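Local coordinates for uncharacterized protein (PDB 6AR7) that is of unknown function but belongs by sequence to the lysozyme inhibitor LprI-like family, consistent with a possible role in lysozyme inhibition, at residues G44-M49 against M108-S113; A99-T104 against L217-E222; E158-D163 against E205-I210. All blocks are in the same frame, centred on the assembly; numbering follows the deposited sequence. Where two conformers were deposited one is given.

Contact 1 of 3, residues G44-M49 against M108-S113; sequences GQIQCM and MYAMAS
Ile46 lays the CD1 end of its side chain against Ala110, reaching the methyl CB and the carbonyl O of that residue at the same time; CD1 of Ile46 stands 3.9 Å from CB of Ala110. CG1 lies anti to the carbonyl carbon and the chain then runs extended through chi2 (174°), which carries CD1 across to the facing helix although the CB bond of Ile46 is not itself aimed there. Met111, a selenomethionine, answers from the other helix. In one of its two conformers SE of Met111 lies 4.1 Å from CB of Gln45, a tentative touch at the root of the glutamine and not at its amide. The amide turns instead to the preceding part of the chain, where NE2 donates to the backbone O of Leu34, at the end of helix 25-34, and to that of Arg39, in the loop after it. The two segments belong to helices 42-70 and 107-136 of an all-helical protein, within the LprI family region. They run parallel, 7° apart in direction, with axes 10.2 Å apart, a fairly wide spacing that long, flexible side chains bridge. Met49, also a selenomethionine, is the third to cross: its chain is extended at chi2 and turns at chi3 (66°), and its terminal CE meets the backbone O of Met111 at 4.0 Å. The touches are van der Waals ones, at partly exposed positions on the protein surface. One turn further along helix 107-136, Ala114 receives both Ile46 and Met49; Ile46 also touches Arg117, and Met49 touches Asp115. On the far side of helix 42-70, Cys48 is joined by a disulfide to Cys33 and so ties this helix to the preceding helix 25-34.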
loop_
_atom_site.group_PDB
_atom_site.type_symbol
_atom_site.label_atom_id
_atom_site.label_comp_id
_atom_site.label_asym_id
_atom_site.label_seq_id
_atom_site.Cartn_x
_atom_site.Cartn_y
_atom_site.Cartn_z
ATOM N N GLY A 44 8.667 -21.845 -5.228
ATOM C CA GLY A 44 9.941 -21.143 -5.169
ATOM C C GLY A 44 9.835 -19.693 -5.623
ATOM O O GLY A 44 10.469 -18.808 -5.046
ATOM N N GLN A 45 9.045 -19.430 -6.672
ATOM C CA GLN A 45 8.860 -18.047 -7.103
ATOM C C GLN A 45 8.203 -17.238 -5.993
ATOM O O GLN A 45 8.632 -16.119 -5.681
ATOM C CB GLN A 45 8.018 -18.003 -8.385
ATOM C CG GLN A 45 8.639 -18.731 -9.582
ATOM C CD GLN A 45 9.744 -17.948 -10.253
ATOM O OE1 GLN A 45 9.489 -16.971 -10.972
ATOM N NE2 GLN A 45 10.999 -18.365 -10.011
ATOM N N ILE A 46 7.166 -17.811 -5.380
ATOM C CA ILE A 46 6.426 -17.135 -4.322
ATOM C C ILE A 46 7.321 -16.925 -3.113
ATOM O O ILE A 46 7.243 -15.891 -2.431
ATOM C CB ILE A 46 5.151 -17.945 -3.988
ATOM C CG1 ILE A 46 4.167 -17.843 -5.160
ATOM C CG2 ILE A 46 4.489 -17.450 -2.690
ATOM C CD1 ILE A 46 2.929 -18.705 -5.024
ATOM N N GLN A 47 8.199 -17.892 -2.838
ATOM C CA GLN A 47 9.131 -17.722 -1.733
ATOM C C GLN A 47 10.099 -16.573 -2.001
ATOM O O GLN A 47 10.434 -15.819 -1.084
ATOM C CB GLN A 47 9.899 -19.017 -1.465
ATOM C CG GLN A 47 10.692 -18.965 -0.169
ATOM C CD GLN A 47 11.555 -20.198 0.047
ATOM O OE1 GLN A 47 11.355 -21.238 -0.582
ATOM N NE2 GLN A 47 12.527 -20.083 0.941
ATOM N N CYS A 48 10.587 -16.436 -3.236
ATOM C CA CYS A 48 11.424 -15.273 -3.533
ATOM C C CYS A 48 10.670 -13.981 -3.236
ATOM O O CYS A 48 11.225 -13.050 -2.638
ATOM C CB CYS A 48 11.876 -15.285 -4.981
ATOM S SG CYS A 48 13.084 -16.546 -5.453
HETATM N N MSE A 49 9.394 -13.921 -3.617
HETATM C CA MSE A 49 8.621 -12.703 -3.424
HETATM C C MSE A 49 8.367 -12.471 -1.959
HETATM O O MSE A 49 8.423 -11.332 -1.498
HETATM C CB MSE A 49 7.299 -12.779 -4.206
HETATM C CG MSE A 49 7.554 -13.020 -5.670
HETATM SE SE MSE A 49 5.917 -13.583 -6.675
HETATM C CE MSE A 49 5.091 -11.859 -6.393
HETATM N N MSE A 108 -1.776 -18.974 -11.318
HETATM C CA MSE A 108 -1.825 -17.568 -11.763
HETATM C C MSE A 108 -2.360 -16.710 -10.625
HETATM O O MSE A 108 -1.830 -15.645 -10.332
HETATM C CB MSE A 108 -2.688 -17.375 -13.015
HETATM C CG MSE A 108 -2.585 -15.952 -13.660
HETATM SE SE MSE A 108 -4.190 -15.531 -14.732
HETATM C CE MSE A 108 -5.357 -14.983 -13.258
ATOM N N TYR A 109 -3.417 -17.187 -9.972
ATOM C CA TYR A 109 -3.969 -16.436 -8.855
ATOM C C TYR A 109 -3.053 -16.488 -7.635
ATOM O O TYR A 109 -2.963 -15.508 -6.891
ATOM C CB TYR A 109 -5.367 -16.951 -8.518
ATOM C CG TYR A 109 -6.407 -16.577 -9.536
ATOM C CD1 TYR A 109 -6.672 -15.250 -9.823
ATOM C CD2 TYR A 109 -7.149 -17.546 -10.193
ATOM C CE1 TYR A 109 -7.643 -14.897 -10.757
ATOM C CE2 TYR A 109 -8.129 -17.203 -11.130
ATOM C CZ TYR A 109 -8.366 -15.875 -11.411
ATOM O OH TYR A 109 -9.336 -15.513 -12.335
ATOM N N ALA A 110 -2.380 -17.620 -7.388
ATOM C CA ALA A 110 -1.455 -17.644 -6.257
ATOM C C ALA A 110 -0.341 -16.616 -6.429
ATOM O O ALA A 110 0.121 -16.024 -5.443
ATOM C CB ALA A 110 -0.861 -19.047 -6.068
HETATM N N MSE A 111 0.086 -16.374 -7.663
HETATM C CA MSE A 111 1.170 -15.433 -7.930
HETATM C C MSE A 111 0.654 -14.007 -7.762
HETATM O O MSE A 111 1.340 -13.161 -7.188
HETATM C CB MSE A 111 1.751 -15.624 -9.339
HETATM C CG MSE A 111 2.377 -17.003 -9.608
HETATM SE SE MSE A 111 4.308 -16.994 -9.947
HETATM C CE MSE A 111 4.541 -18.742 -10.760
ATOM N N ALA A 112 -0.559 -13.754 -8.273
ATOM C CA ALA A 112 -1.149 -12.430 -8.129
ATOM C C ALA A 112 -1.316 -12.094 -6.657
ATOM O O ALA A 112 -1.064 -10.967 -6.236
ATOM C CB ALA A 112 -2.497 -12.363 -8.865
ATOM N N SER A 113 -1.751 -13.073 -5.863
ATOM C CA SER A 113 -1.938 -12.855 -4.440
ATOM C C SER A 113 -0.612 -12.506 -3.766
ATOM O O SER A 113 -0.551 -11.602 -2.924
ATOM C CB SER A 113 -2.553 -14.110 -3.824
ATOM O OG SER A 113 -2.734 -13.979 -2.436
#

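Contact 2 of 3, residues A99-T104 against L217-E222; sequences AVYETT and LKRFSE
Val100 lies over one face of the Phe220 ring: its CG2 sits 4.2 Å from the ring centroid and 24° off the ring normal, a CH-pi contact displaced toward the CG-CD1 side. The other methyl, CG1 of Val100, lies anti to the backbone N (chi1 165°) and touches CD1 of Phe220 at 3.8 Å, so both branches press on the same part of the ring. Tyr101 comes in at the edge of Phe220, near its plane, with CE2 of Tyr101 4.0 Å from CE1 of Phe220. Leu96 and Val97 of helix 73-101, Met116 and Leu171 also pack on this buried phenylalanine. The outer side is looser. There the OH of Tyr101 merely passes CD of Arg219 at 3.9 Å, and the arginine is solvent-exposed. A type I turn runs from Tyr101 to Thr104, in which OG1 of Thr104 and its own backbone N both donate to O of Tyr101. OG1 of Thr103 donates to O of Val100 and accepts from N of Asn225. This is interhelical packing in an all-helical bundle, with Phe220 of helix 203-223 set against the C-terminal part of helix 73-101.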
loop_
_atom_site.group_PDB
_atom_site.type_symbol
_atom_site.label_atom_id
_atom_site.label_comp_id
_atom_site.label_asym_id
_atom_site.label_seq_id
_atom_site.Cartn_x
_atom_site.Cartn_y
_atom_site.Cartn_z
ATOM N N ALA A 99 -10.073 -13.464 1.677
ATOM C CA ALA A 99 -11.450 -13.695 1.263
ATOM C C ALA A 99 -11.585 -13.680 -0.253
ATOM O O ALA A 99 -12.354 -14.459 -0.816
ATOM C CB ALA A 99 -12.365 -12.641 1.884
ATOM N N VAL A 100 -10.842 -12.814 -0.941
ATOM C CA VAL A 100 -10.939 -12.786 -2.397
ATOM C C VAL A 100 -10.286 -14.025 -3.003
ATOM O O VAL A 100 -10.881 -14.713 -3.837
ATOM C CB VAL A 100 -10.330 -11.489 -2.964
ATOM C CG1 VAL A 100 -10.106 -11.626 -4.473
ATOM C CG2 VAL A 100 -11.265 -10.303 -2.680
ATOM N N TYR A 101 -9.054 -14.328 -2.603
ATOM C CA TYR A 101 -8.318 -15.365 -3.309
ATOM C C TYR A 101 -8.655 -16.783 -2.869
ATOM O O TYR A 101 -8.320 -17.726 -3.594
ATOM C CB TYR A 101 -6.818 -15.112 -3.185
ATOM C CG TYR A 101 -6.364 -14.012 -4.110
ATOM C CD1 TYR A 101 -6.102 -14.281 -5.450
ATOM C CD2 TYR A 101 -6.200 -12.713 -3.653
ATOM C CE1 TYR A 101 -5.669 -13.279 -6.309
ATOM C CE2 TYR A 101 -5.766 -11.700 -4.505
ATOM C CZ TYR A 101 -5.501 -11.993 -5.823
ATOM O OH TYR A 101 -5.081 -11.001 -6.661
ATOM N N GLU A 102 -9.333 -16.968 -1.739
ATOM C CA GLU A 102 -9.779 -18.316 -1.412
ATOM C C GLU A 102 -10.936 -18.769 -2.294
ATOM O O GLU A 102 -11.298 -19.946 -2.257
ATOM C CB GLU A 102 -10.171 -18.406 0.063
ATOM C CG GLU A 102 -11.470 -17.682 0.415
ATOM C CD GLU A 102 -11.894 -17.925 1.859
ATOM O OE1 GLU A 102 -11.206 -18.710 2.556
ATOM O OE2 GLU A 102 -12.910 -17.331 2.296
ATOM N N THR A 103 -11.521 -17.881 -3.092
ATOM C CA THR A 103 -12.542 -18.291 -4.049
ATOM C C THR A 103 -11.958 -18.630 -5.413
ATOM O O THR A 103 -12.730 -18.888 -6.345
ATOM C CB THR A 103 -13.613 -17.198 -4.214
ATOM O OG1 THR A 103 -13.094 -16.124 -5.012
ATOM C CG2 THR A 103 -14.038 -16.642 -2.864
ATOM N N THR A 104 -10.627 -18.609 -5.549
ATOM C CA THR A 104 -9.892 -18.840 -6.787
ATOM C C THR A 104 -9.152 -20.166 -6.736
ATOM O O THR A 104 -8.980 -20.768 -5.672
ATOM C CB THR A 104 -8.850 -17.739 -7.034
ATOM O OG1 THR A 104 -7.750 -17.890 -6.116
ATOM C CG2 THR A 104 -9.459 -16.379 -6.842
ATOM N N LEU A 217 -8.654 -2.505 -5.904
ATOM C CA LEU A 217 -10.072 -2.854 -5.926
ATOM C C LEU A 217 -10.488 -3.361 -7.299
ATOM O O LEU A 217 -11.327 -4.262 -7.410
ATOM C CB LEU A 217 -10.920 -1.640 -5.530
ATOM C CG LEU A 217 -10.733 -1.084 -4.115
ATOM C CD1 LEU A 217 -11.643 0.096 -3.907
ATOM C CD2 LEU A 217 -10.952 -2.144 -3.034
ATOM N N LYS A 218 -9.911 -2.793 -8.363
ATOM C CA LYS A 218 -10.246 -3.251 -9.710
ATOM C C LYS A 218 -9.807 -4.694 -9.915
ATOM O O LYS A 218 -10.548 -5.518 -10.467
ATOM C CB LYS A 218 -9.608 -2.327 -10.744
ATOM C CG LYS A 218 -9.801 -2.748 -12.184
ATOM C CD LYS A 218 -9.097 -1.781 -13.132
ATOM C CE LYS A 218 -9.414 -2.106 -14.589
ATOM N NZ LYS A 218 -8.179 -2.280 -15.406
ATOM N N ARG A 219 -8.587 -5.008 -9.494
ATOM C CA ARG A 219 -8.106 -6.373 -9.617
ATOM C C ARG A 219 -8.964 -7.320 -8.804
ATOM O O ARG A 219 -9.314 -8.406 -9.276
ATOM C CB ARG A 219 -6.640 -6.470 -9.184
ATOM C CG ARG A 219 -6.122 -7.882 -9.212
ATOM C CD ARG A 219 -4.586 -7.930 -9.016
ATOM N NE ARG A 219 -3.911 -7.045 -9.967
ATOM C CZ ARG A 219 -3.691 -7.338 -11.246
ATOM N NH1 ARG A 219 -4.078 -8.508 -11.740
ATOM N NH2 ARG A 219 -3.084 -6.457 -12.034
ATOM N N PHE A 220 -9.322 -6.923 -7.577
ATOM C CA PHE A 220 -10.215 -7.747 -6.774
ATOM C C PHE A 220 -11.510 -8.013 -7.518
ATOM O O PHE A 220 -12.017 -9.140 -7.529
ATOM C CB PHE A 220 -10.531 -7.057 -5.452
ATOM C CG PHE A 220 -9.463 -7.170 -4.433
ATOM C CD1 PHE A 220 -8.552 -8.201 -4.476
ATOM C CD2 PHE A 220 -9.367 -6.233 -3.419
ATOM C CE1 PHE A 220 -7.592 -8.307 -3.518
ATOM C CE2 PHE A 220 -8.391 -6.329 -2.456
ATOM C CZ PHE A 220 -7.498 -7.365 -2.509
ATOM N N SER A 221 -12.089 -6.961 -8.104
ATOM C CA SER A 221 -13.383 -7.104 -8.758
ATOM C C SER A 221 -13.303 -8.060 -9.935
ATOM O O SER A 221 -14.291 -8.729 -10.254
ATOM C CB SER A 221 -13.905 -5.743 -9.222
ATOM O OG SER A 221 -13.176 -5.301 -10.353
ATOM N N GLU A 222 -12.133 -8.163 -10.565
ATOM C CA GLU A 222 -11.925 -9.087 -11.674
ATOM C C GLU A 222 -11.514 -10.472 -11.208
ATOM O O GLU A 222 -11.447 -11.400 -12.023
ATOM C CB GLU A 222 -10.848 -8.546 -12.615
ATOM C CG GLU A 222 -11.195 -7.222 -13.268
ATOM C CD GLU A 222 -9.963 -6.532 -13.842
ATOM O OE1 GLU A 222 -8.835 -6.874 -13.416
ATOM O OE2 GLU A 222 -10.114 -5.642 -14.704
#

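Contact 3 of 3, residues E158-D163 against E205-I210; sequences EHALFD and ERVDLI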
loop_
_atom_site.group_PDB
_atom_site.type_symbol
_atom_site.label_atom_id
_atom_site.label_comp_id
_atom_site.label_asym_id
_atom_site.label_seq_id
_atom_site.Cartn_x
_atom_site.Cartn_y
_atom_site.Cartn_z
ATOM N N GLU A 158 -10.707 14.035 -7.538
ATOM C CA GLU A 158 -12.110 13.687 -7.723
ATOM C C GLU A 158 -12.275 12.512 -8.683
ATOM O O GLU A 158 -13.096 11.621 -8.445
ATOM C CB GLU A 158 -12.876 14.914 -8.235
ATOM C CG GLU A 158 -14.327 14.660 -8.577
ATOM C CD GLU A 158 -15.227 14.565 -7.353
ATOM O OE1 GLU A 158 -14.717 14.556 -6.203
ATOM O OE2 GLU A 158 -16.463 14.514 -7.548
ATOM N N HIS A 159 -11.515 12.494 -9.780
ATOM C CA HIS A 159 -11.624 11.380 -10.718
ATOM C C HIS A 159 -11.145 10.072 -10.090
ATOM O O HIS A 159 -11.769 9.024 -10.286
ATOM C CB HIS A 159 -10.830 11.686 -11.982
ATOM C CG HIS A 159 -10.786 10.551 -12.956
ATOM N ND1 HIS A 159 -11.849 10.229 -13.771
ATOM C CD2 HIS A 159 -9.815 9.648 -13.230
ATOM C CE1 HIS A 159 -11.529 9.188 -14.519
ATOM N NE2 HIS A 159 -10.302 8.814 -14.206
ATOM N N ALA A 160 -10.050 10.115 -9.319
ATOM C CA ALA A 160 -9.538 8.902 -8.691
ATOM C C ALA A 160 -10.513 8.385 -7.649
ATOM O O ALA A 160 -10.786 7.181 -7.590
ATOM C CB ALA A 160 -8.172 9.168 -8.061
ATOM N N LEU A 161 -11.093 9.295 -6.863
ATOM C CA LEU A 161 -12.118 8.917 -5.895
ATOM C C LEU A 161 -13.335 8.318 -6.585
ATOM O O LEU A 161 -13.923 7.344 -6.100
ATOM C CB LEU A 161 -12.544 10.141 -5.085
ATOM C CG LEU A 161 -13.262 9.895 -3.764
ATOM C CD1 LEU A 161 -12.319 9.123 -2.850
ATOM C CD2 LEU A 161 -13.661 11.217 -3.142
ATOM N N PHE A 162 -13.748 8.910 -7.707
ATOM C CA PHE A 162 -14.889 8.380 -8.445
ATOM C C PHE A 162 -14.630 6.943 -8.890
ATOM O O PHE A 162 -15.502 6.074 -8.771
ATOM C CB PHE A 162 -15.186 9.272 -9.650
ATOM C CG PHE A 162 -16.398 8.852 -10.427
ATOM C CD1 PHE A 162 -17.662 9.287 -10.050
ATOM C CD2 PHE A 162 -16.277 8.005 -11.522
ATOM C CE1 PHE A 162 -18.788 8.895 -10.759
ATOM C CE2 PHE A 162 -17.398 7.603 -12.227
ATOM C CZ PHE A 162 -18.656 8.057 -11.842
ATOM N N ASP A 163 -13.440 6.681 -9.431
ATOM C CA ASP A 163 -13.096 5.329 -9.863
ATOM C C ASP A 163 -13.030 4.368 -8.687
ATOM O O ASP A 163 -13.486 3.223 -8.780
ATOM C CB ASP A 163 -11.761 5.338 -10.602
ATOM C CG ASP A 163 -11.901 5.764 -12.050
ATOM O OD1 ASP A 163 -13.053 5.896 -12.532
ATOM O OD2 ASP A 163 -10.855 5.936 -12.714
ATOM N N GLU A 205 0.920 13.077 -4.758
ATOM C CA GLU A 205 1.010 11.821 -4.010
ATOM C C GLU A 205 -0.325 11.450 -3.382
ATOM O O GLU A 205 -0.641 10.261 -3.245
ATOM C CB GLU A 205 2.097 11.915 -2.935
ATOM C CG GLU A 205 3.445 12.326 -3.503
ATOM C CD GLU A 205 4.617 11.826 -2.688
ATOM O OE1 GLU A 205 4.555 10.682 -2.201
ATOM O OE2 GLU A 205 5.606 12.569 -2.538
ATOM N N ARG A 206 -1.102 12.449 -2.959
ATOM C CA ARG A 206 -2.452 12.175 -2.482
ATOM C C ARG A 206 -3.270 11.470 -3.568
ATOM O O ARG A 206 -3.896 10.436 -3.318
ATOM C CB ARG A 206 -3.099 13.486 -2.036
ATOM C CG ARG A 206 -4.564 13.398 -1.648
ATOM C CD ARG A 206 -5.138 14.814 -1.534
ATOM N NE ARG A 206 -6.386 14.824 -0.768
ATOM C CZ ARG A 206 -7.090 15.915 -0.491
ATOM N NH1 ARG A 206 -6.675 17.099 -0.930
ATOM N NH2 ARG A 206 -8.214 15.822 0.216
ATOM N N VAL A 207 -3.218 11.987 -4.795
ATOM C CA VAL A 207 -3.912 11.354 -5.913
ATOM C C VAL A 207 -3.395 9.938 -6.148
ATOM O O VAL A 207 -4.178 9.010 -6.387
ATOM C CB VAL A 207 -3.776 12.225 -7.176
ATOM C CG1 VAL A 207 -4.376 11.519 -8.408
ATOM C CG2 VAL A 207 -4.461 13.600 -6.945
ATOM N N ASP A 208 -2.077 9.745 -6.086
ATOM C CA ASP A 208 -1.513 8.424 -6.368
ATOM C C ASP A 208 -1.861 7.402 -5.289
ATOM O O ASP A 208 -2.008 6.214 -5.598
ATOM C CB ASP A 208 -0.000 8.530 -6.551
ATOM C CG ASP A 208 0.372 9.254 -7.837
ATOM O OD1 ASP A 208 -0.478 9.271 -8.761
ATOM O OD2 ASP A 208 1.501 9.797 -7.925
ATOM N N LEU A 209 -2.002 7.835 -4.031
ATOM C CA LEU A 209 -2.513 6.942 -2.996
ATOM C C LEU A 209 -3.880 6.397 -3.378
ATOM O O LEU A 209 -4.142 5.195 -3.238
ATOM C CB LEU A 209 -2.614 7.660 -1.650
ATOM C CG LEU A 209 -1.385 7.805 -0.756
ATOM C CD1 LEU A 209 -1.717 8.721 0.435
ATOM C CD2 LEU A 209 -0.825 6.443 -0.300
ATOM N N ILE A 210 -4.778 7.278 -3.837
ATOM C CA ILE A 210 -6.107 6.826 -4.266
ATOM C C ILE A 210 -5.998 5.945 -5.506
ATOM O O ILE A 210 -6.652 4.897 -5.599
ATOM C CB ILE A 210 -7.041 8.023 -4.531
ATOM C CG1 ILE A 210 -7.135 8.937 -3.305
ATOM C CG2 ILE A 210 -8.425 7.523 -4.935
ATOM C CD1 ILE A 210 -7.793 10.296 -3.582
#
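Ile210 meets Ala160 from its CB outward. CB of Ile210 already lies 3.9 Å from CB of Ala160, since CB points toward the facing helix in both residues. At the next atom the side chain forks. The CG2 branch, anti to the backbone N of Ile210, reaches deepest: it is 3.5 Å from CB of Ala160 and equally close to the carbonyl carbon C of the same residue, then passes on to the backbone N of Leu161 at 3.7 Å. A single methyl therefore rests against the alanine side chain and the peptide unit that follows it. The CG1 branch takes the other direction, anti to the carbonyl carbon (chi1 -55°), and continues extended to CD1; neither of its carbons comes within 4.2 Å of segment 158-163. Cys157, nearer the start of helix 155-174, also touches the isoleucine. These segments lie on helices 155-174 and 203-223 of the all-helical fold, within a region that resembles the LprI family. They run parallel, with 12° between their directions. An axis separation of 9.0 Å is accommodated by the small Ala160, over which the backbones draw to 6.0 Å between CA of Ala160 and CA of Ile210. One turn before Ile210, Val207 borders the alanine more loosely: CG1 of Val207 is 4.5 Å from CB of Ala160, and the backbone O of Val207 is at a similar distance from that methyl. Val207 packs as well on Ala156 and Cys157; Cys157 is joined to Cys151 by a disulfide. The side chain of Leu161 lies loosely beside the contact, its CB bond directed neither at the facing helix nor away from it.

In the fold
Contacts 1 and 2 are neighbours, with centres 15 Å apart, and they touch through Tyr101: its ring packs against Ser113 and the backbone O of Tyr109, and its OH against CB of Ala112, while CB of Tyr109 lies 3.5 Å from OG1 of Thr104. Tyr101 thus stands between helix 107-136 of contact 1 and helix 203-223 of contact 2. Contact 3 uses the same helix 203-223 further toward its start; its centre is 21 Å from that of contact 2, and the nearest atoms are about 6 Å apart. Contacts 1 and 3 lie on opposite sides of the chain's centre, their centres 28 Å apart, in separate LprI-like regions of the chain, and contact 2 joins those two regions.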